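Side-chain contacts in ATP-dependent RNA helicase HrpB (Escherichia coli, PDB 6EUD), which hydrolyses ATP to ADP and phosphate as a DExH-box RNA helicase of the DEAH/RHA type that binds single-stranded RNA: residues E366-G371 / G400-E405; R109-D114 / A140-V145. All coordinates share one frame; numbering follows the deposited sequence.

Contact 1 of 2, residues E366-G371 / G400-E405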
loop_
_atom_site.group_PDB
_atom_site.type_symbol
_atom_site.label_atom_id
_atom_site.label_comp_id
_atom_site.label_asym_id
_atom_site.label_seq_id
_atom_site.Cartn_x
_atom_site.Cartn_y
_atom_site.Cartn_z
ATOM N N GLU A 366 4.935 12.722 8.182
ATOM C CA GLU A 366 6.350 13.020 8.451
ATOM C C GLU A 366 7.048 13.766 7.319
ATOM O O GLU A 366 7.759 14.752 7.562
ATOM C CB GLU A 366 7.140 11.742 8.733
ATOM C CG GLU A 366 6.700 10.971 9.960
ATOM C CD GLU A 366 7.036 11.660 11.282
ATOM O OE1 GLU A 366 7.493 12.830 11.293
ATOM O OE2 GLU A 366 6.840 11.005 12.322
ATOM N N LEU A 367 6.879 13.276 6.092
ATOM C CA LEU A 367 7.487 13.905 4.918
ATOM C C LEU A 367 6.983 15.341 4.717
ATOM O O LEU A 367 7.769 16.224 4.392
ATOM C CB LEU A 367 7.214 13.069 3.662
ATOM C CG LEU A 367 7.775 11.641 3.682
ATOM C CD1 LEU A 367 7.427 10.901 2.402
ATOM C CD2 LEU A 367 9.287 11.657 3.913
ATOM N N LEU A 368 5.681 15.575 4.918
ATOM C CA LEU A 368 5.120 16.928 4.798
ATOM C C LEU A 368 5.728 17.880 5.828
ATOM O O LEU A 368 6.179 18.976 5.478
ATOM C CB LEU A 368 3.594 16.900 4.942
ATOM C CG LEU A 368 2.807 16.295 3.772
ATOM C CD1 LEU A 368 1.385 16.001 4.204
ATOM C CD2 LEU A 368 2.822 17.216 2.557
ATOM N N GLN A 369 5.749 17.449 7.089
ATOM C CA GLN A 369 6.409 18.187 8.171
ATOM C C GLN A 369 7.905 18.364 7.876
ATOM O O GLN A 369 8.502 19.370 8.231
ATOM C CB GLN A 369 6.218 17.461 9.512
ATOM C CG GLN A 369 6.790 18.184 10.727
ATOM C CD GLN A 369 6.826 17.299 11.964
ATOM O OE1 GLN A 369 6.669 16.080 11.875
ATOM N NE2 GLN A 369 7.027 17.909 13.123
ATOM N N TRP A 370 8.508 17.384 7.211
ATOM C CA TRP A 370 9.923 17.481 6.849
ATOM C C TRP A 370 10.114 18.536 5.757
ATOM O O TRP A 370 11.205 19.087 5.593
ATOM C CB TRP A 370 10.465 16.114 6.396
ATOM C CG TRP A 370 11.950 16.105 6.118
ATOM C CD1 TRP A 370 12.563 15.859 4.917
ATOM C CD2 TRP A 370 13.004 16.364 7.058
ATOM N NE1 TRP A 370 13.934 15.945 5.054
ATOM C CE2 TRP A 370 14.230 16.250 6.358
ATOM C CE3 TRP A 370 13.033 16.671 8.423
ATOM C CZ2 TRP A 370 15.467 16.440 6.979
ATOM C CZ3 TRP A 370 14.262 16.858 9.034
ATOM C CH2 TRP A 370 15.461 16.743 8.313
ATOM N N GLY A 371 9.043 18.818 5.021
ATOM C CA GLY A 371 9.076 19.827 3.987
ATOM C C GLY A 371 9.069 19.215 2.606
ATOM O O GLY A 371 9.173 19.907 1.599
ATOM N N GLY A 400 -8.672 16.589 7.800
ATOM C CA GLY A 400 -8.449 18.026 7.717
ATOM C C GLY A 400 -7.005 18.495 7.878
ATOM O O GLY A 400 -6.754 19.655 8.206
ATOM N N ALA A 401 -6.056 17.600 7.631
ATOM C CA ALA A 401 -4.641 17.891 7.828
ATOM C C ALA A 401 -4.004 18.609 6.625
ATOM O O ALA A 401 -2.903 19.173 6.732
ATOM C CB ALA A 401 -3.884 16.586 8.129
ATOM N N LEU A 402 -4.686 18.585 5.483
ATOM C CA LEU A 402 -4.082 19.075 4.253
ATOM C C LEU A 402 -4.699 20.375 3.791
ATOM O O LEU A 402 -5.908 20.555 3.869
ATOM C CB LEU A 402 -4.215 18.044 3.135
ATOM C CG LEU A 402 -3.465 16.719 3.229
ATOM C CD1 LEU A 402 -3.731 15.931 1.959
ATOM C CD2 LEU A 402 -1.980 16.945 3.425
ATOM N N GLU A 403 -3.853 21.273 3.308
ATOM C CA GLU A 403 -4.296 22.486 2.633
ATOM C C GLU A 403 -3.634 22.496 1.257
ATOM O O GLU A 403 -2.466 22.877 1.109
ATOM C CB GLU A 403 -3.928 23.728 3.446
ATOM C CG GLU A 403 -4.351 25.051 2.846
ATOM C CD GLU A 403 -3.810 26.243 3.630
ATOM O OE1 GLU A 403 -3.970 27.389 3.157
ATOM O OE2 GLU A 403 -3.223 26.040 4.715
ATOM N N GLY A 404 -4.369 22.033 0.253
ATOM C CA GLY A 404 -3.792 21.856 -1.063
ATOM C C GLY A 404 -2.833 20.681 -1.068
ATOM O O GLY A 404 -3.258 19.530 -0.962
ATOM N N GLU A 405 -1.538 20.967 -1.180
ATOM C CA GLU A 405 -0.517 19.923 -1.189
ATOM C C GLU A 405 0.361 20.021 0.054
ATOM O O GLU A 405 1.322 19.272 0.217
ATOM C CB GLU A 405 0.343 20.020 -2.451
ATOM C CG GLU A 405 -0.416 19.806 -3.757
ATOM C CD GLU A 405 -0.867 18.370 -3.949
ATOM O OE1 GLU A 405 -0.094 17.585 -4.533
ATOM O OE2 GLU A 405 -1.993 18.026 -3.527
#
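Leu-368 meets Leu-402 and the backbone of Glu-405 in a small, mostly apolar surface contact, where the last turn of helix 361-370 lies against the antiparallel hairpin made by strands 402-403 and 406-407. Helices followed by a short hairpin, coming after the second RecA-like domain, are consistent with the winged-helix domain of DEAH/RHA helicases. Two helices end here in Schellman motifs, each with a glycine at positive phi: Gly-371 closes helix 361-370, and Gly-400 closes helix 386-398 and sends the chain into the hairpin. Only 102 Å² is buried in total, and Leu-368 supplies the whole helix side of it, its two methyls splitting the work. CD1 meets the CD2 methyl of Leu-402 at 3.6 Å, the two side chains crossing at about a right angle. Leu-402 reaches it because its CG lies opposite its own carbonyl carbon (chi1 -67°), and the branch ends nearer the helix than its CB bond suggests. Leu-396 of helix 386-398 touches both leucines and backs the pair. Glu-405 sends its carboxylate to a salt bridge with Lys-393, while its backbone faces the helix: its carbonyl O lies 3.5 Å from Leu-368 CD2.

Contact 2 of 2, residues R109-D114 / A140-V145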
loop_
_atom_site.group_PDB
_atom_site.type_symbol
_atom_site.label_atom_id
_atom_site.label_comp_id
_atom_site.label_asym_id
_atom_site.label_seq_id
_atom_site.Cartn_x
_atom_site.Cartn_y
_atom_site.Cartn_z
ATOM N N ARG A 109 11.550 11.690 15.568
ATOM C CA ARG A 109 11.288 12.910 16.350
ATOM C C ARG A 109 12.501 13.835 16.452
ATOM O O ARG A 109 12.390 15.038 16.226
ATOM C CB ARG A 109 10.812 12.553 17.764
ATOM C CG ARG A 109 9.398 12.015 17.801
ATOM C CD ARG A 109 8.510 12.829 16.885
ATOM N NE ARG A 109 7.581 11.954 16.193
ATOM C CZ ARG A 109 7.088 12.200 14.989
ATOM N NH1 ARG A 109 7.429 13.303 14.337
ATOM N NH2 ARG A 109 6.254 11.332 14.435
ATOM N N MET A 110 13.651 13.253 16.784
ATOM C CA MET A 110 14.904 13.988 16.930
ATOM C C MET A 110 15.293 14.758 15.664
ATOM O O MET A 110 15.674 15.930 15.730
ATOM C CB MET A 110 16.032 13.024 17.323
ATOM C CG MET A 110 15.820 12.359 18.676
ATOM S SD MET A 110 17.055 11.106 19.096
ATOM C CE MET A 110 18.576 12.030 18.896
ATOM N N ILE A 111 15.192 14.096 14.517
ATOM C CA ILE A 111 15.532 14.720 13.242
ATOM C C ILE A 111 14.507 15.796 12.849
ATOM O O ILE A 111 14.862 16.815 12.252
ATOM C CB ILE A 111 15.642 13.656 12.120
ATOM C CG1 ILE A 111 16.633 12.561 12.529
ATOM C CG2 ILE A 111 16.084 14.293 10.818
ATOM C CD1 ILE A 111 16.816 11.478 11.509
ATOM N N GLN A 112 13.240 15.580 13.206
ATOM C CA GLN A 112 12.194 16.551 12.902
ATOM C C GLN A 112 12.407 17.840 13.664
ATOM O O GLN A 112 12.172 18.930 13.129
ATOM C CB GLN A 112 10.806 15.991 13.226
ATOM C CG GLN A 112 10.335 14.909 12.285
ATOM C CD GLN A 112 9.924 15.444 10.925
ATOM O OE1 GLN A 112 10.115 16.618 10.620
ATOM N NE2 GLN A 112 9.319 14.583 10.111
ATOM N N ARG A 113 12.828 17.711 14.921
ATOM C CA ARG A 113 13.050 18.879 15.768
ATOM C C ARG A 113 14.380 19.558 15.460
ATOM O O ARG A 113 14.451 20.789 15.419
ATOM C CB ARG A 113 12.991 18.516 17.249
ATOM C CG ARG A 113 11.618 18.165 17.746
ATOM C CD ARG A 113 11.680 17.625 19.157
ATOM N NE ARG A 113 12.884 18.050 19.873
ATOM C CZ ARG A 113 13.031 19.222 20.495
ATOM N NH1 ARG A 113 12.043 20.109 20.518
ATOM N NH2 ARG A 113 14.168 19.500 21.115
ATOM N N ASP A 114 15.421 18.753 15.253
ATOM C CA ASP A 114 16.736 19.283 14.931
ATOM C C ASP A 114 17.254 18.673 13.650
ATOM O O ASP A 114 17.982 17.679 13.681
ATOM C CB ASP A 114 17.720 19.023 16.063
ATOM C CG ASP A 114 19.062 19.695 15.830
ATOM O OD1 ASP A 114 19.138 20.617 14.984
ATOM O OD2 ASP A 114 20.047 19.304 16.495
ATOM N N ALA A 140 16.264 7.784 4.892
ATOM C CA ALA A 140 15.924 8.855 3.951
ATOM C C ALA A 140 16.174 10.259 4.524
ATOM O O ALA A 140 16.699 11.145 3.818
ATOM C CB ALA A 140 14.473 8.723 3.511
ATOM N N LEU A 141 15.790 10.462 5.785
ATOM C CA LEU A 141 15.997 11.744 6.454
ATOM C C LEU A 141 17.477 12.015 6.620
ATOM O O LEU A 141 17.965 13.095 6.301
ATOM C CB LEU A 141 15.298 11.764 7.813
ATOM C CG LEU A 141 13.773 11.682 7.696
ATOM C CD1 LEU A 141 13.127 11.399 9.030
ATOM C CD2 LEU A 141 13.240 12.982 7.127
ATOM N N LEU A 142 18.201 11.017 7.098
ATOM C CA LEU A 142 19.633 11.169 7.333
ATOM C C LEU A 142 20.445 11.426 6.055
ATOM O O LEU A 142 21.458 12.121 6.087
ATOM C CB LEU A 142 20.158 9.934 8.053
ATOM C CG LEU A 142 19.666 9.831 9.492
ATOM C CD1 LEU A 142 19.948 8.456 10.076
ATOM C CD2 LEU A 142 20.302 10.939 10.327
ATOM N N LEU A 143 20.011 10.867 4.932
ATOM C CA LEU A 143 20.661 11.147 3.660
ATOM C C LEU A 143 20.355 12.587 3.203
ATOM O O LEU A 143 21.119 13.181 2.437
ATOM C CB LEU A 143 20.215 10.137 2.606
ATOM C CG LEU A 143 20.773 8.714 2.762
ATOM C CD1 LEU A 143 20.239 7.764 1.681
ATOM C CD2 LEU A 143 22.290 8.747 2.760
ATOM N N ASP A 144 19.246 13.152 3.677
ATOM C CA ASP A 144 18.934 14.529 3.338
ATOM C C ASP A 144 19.677 15.496 4.250
ATOM O O ASP A 144 20.140 16.543 3.792
ATOM C CB ASP A 144 17.437 14.796 3.397
ATOM C CG ASP A 144 16.793 14.706 2.037
ATOM O OD1 ASP A 144 17.428 14.157 1.108
ATOM O OD2 ASP A 144 15.667 15.205 1.884
ATOM N N VAL A 145 19.799 15.143 5.529
ATOM C CA VAL A 145 20.618 15.911 6.456
ATOM C C VAL A 145 22.061 15.995 5.950
ATOM O O VAL A 145 22.724 17.020 6.102
ATOM C CB VAL A 145 20.623 15.294 7.859
ATOM C CG1 VAL A 145 21.527 16.104 8.779
ATOM C CG2 VAL A 145 19.198 15.192 8.416
#
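Ile-111 packs against Leu-141, Leu-142 and Val-145 between two neighbouring helices of the first RecA-like domain, the P-loop NTPase fold that also carries the DEFH box. Helix 106-113 makes the beta-alpha-beta crossover from strand 99-102 to the parallel strand 120-125; that strand leads into the box, Asp-126 to His-129, and helix 133-145 follows. The axes of segments 109-113 and 140-145 run in roughly the same direction, 32° apart, with a closest approach of 10.9 Å, a wide spacing bridged mainly by the one isoleucine. Its two branches have separate tasks. The CG2 methyl meets Leu-141 CB at 4.0 Å and, one turn further along, the CG2 methyl of Val-145 at the same distance. The other arm is fully extended (chi2 -180°) and carries CD1 out toward the second helix, where it also approaches Leu-141 CB. With Leu-142 the side chain crosses at about a right angle, but with Leu-141 and Val-145 the crossing is more slanting. With an alanine here the CG2 and CD1 methyls are gone, which would probably open a gap between the helices and leave Leu-141, Leu-142 and Val-145 without the atoms they pack on. All four residues are buried, and Trp-370 of helix 361-370 covers part of this apolar surface. The tightest approach between the two helix segments is at the end of the extended arm, where Ile-111 CD1 lies 3.7 Å from Leu-142 CD2.

Contacts 1 and 2 lie about 16 Å apart, centre to centre, and helix 361-370 joins them. While Leu-368 serves contact 1, Trp-370 and Glu-366 of the same segment reach the helices of contact 2. Trp-370 CD2 packs 3.4 Å from Leu-141 CD2, and Trp-370 CZ3 lies 3.3 Å from Ile-111 O. Gln-112 NE2 probably donates a hydrogen bond to Glu-366 O at 3.0 Å; the neighbouring salt bridge between Glu-366 and Arg-109 is modelled too short for its exact length to be trusted. The hairpin, helix 361-370 and the first RecA-like domain thus form a continuous series, away from the predicted ATP site and the DEFH box.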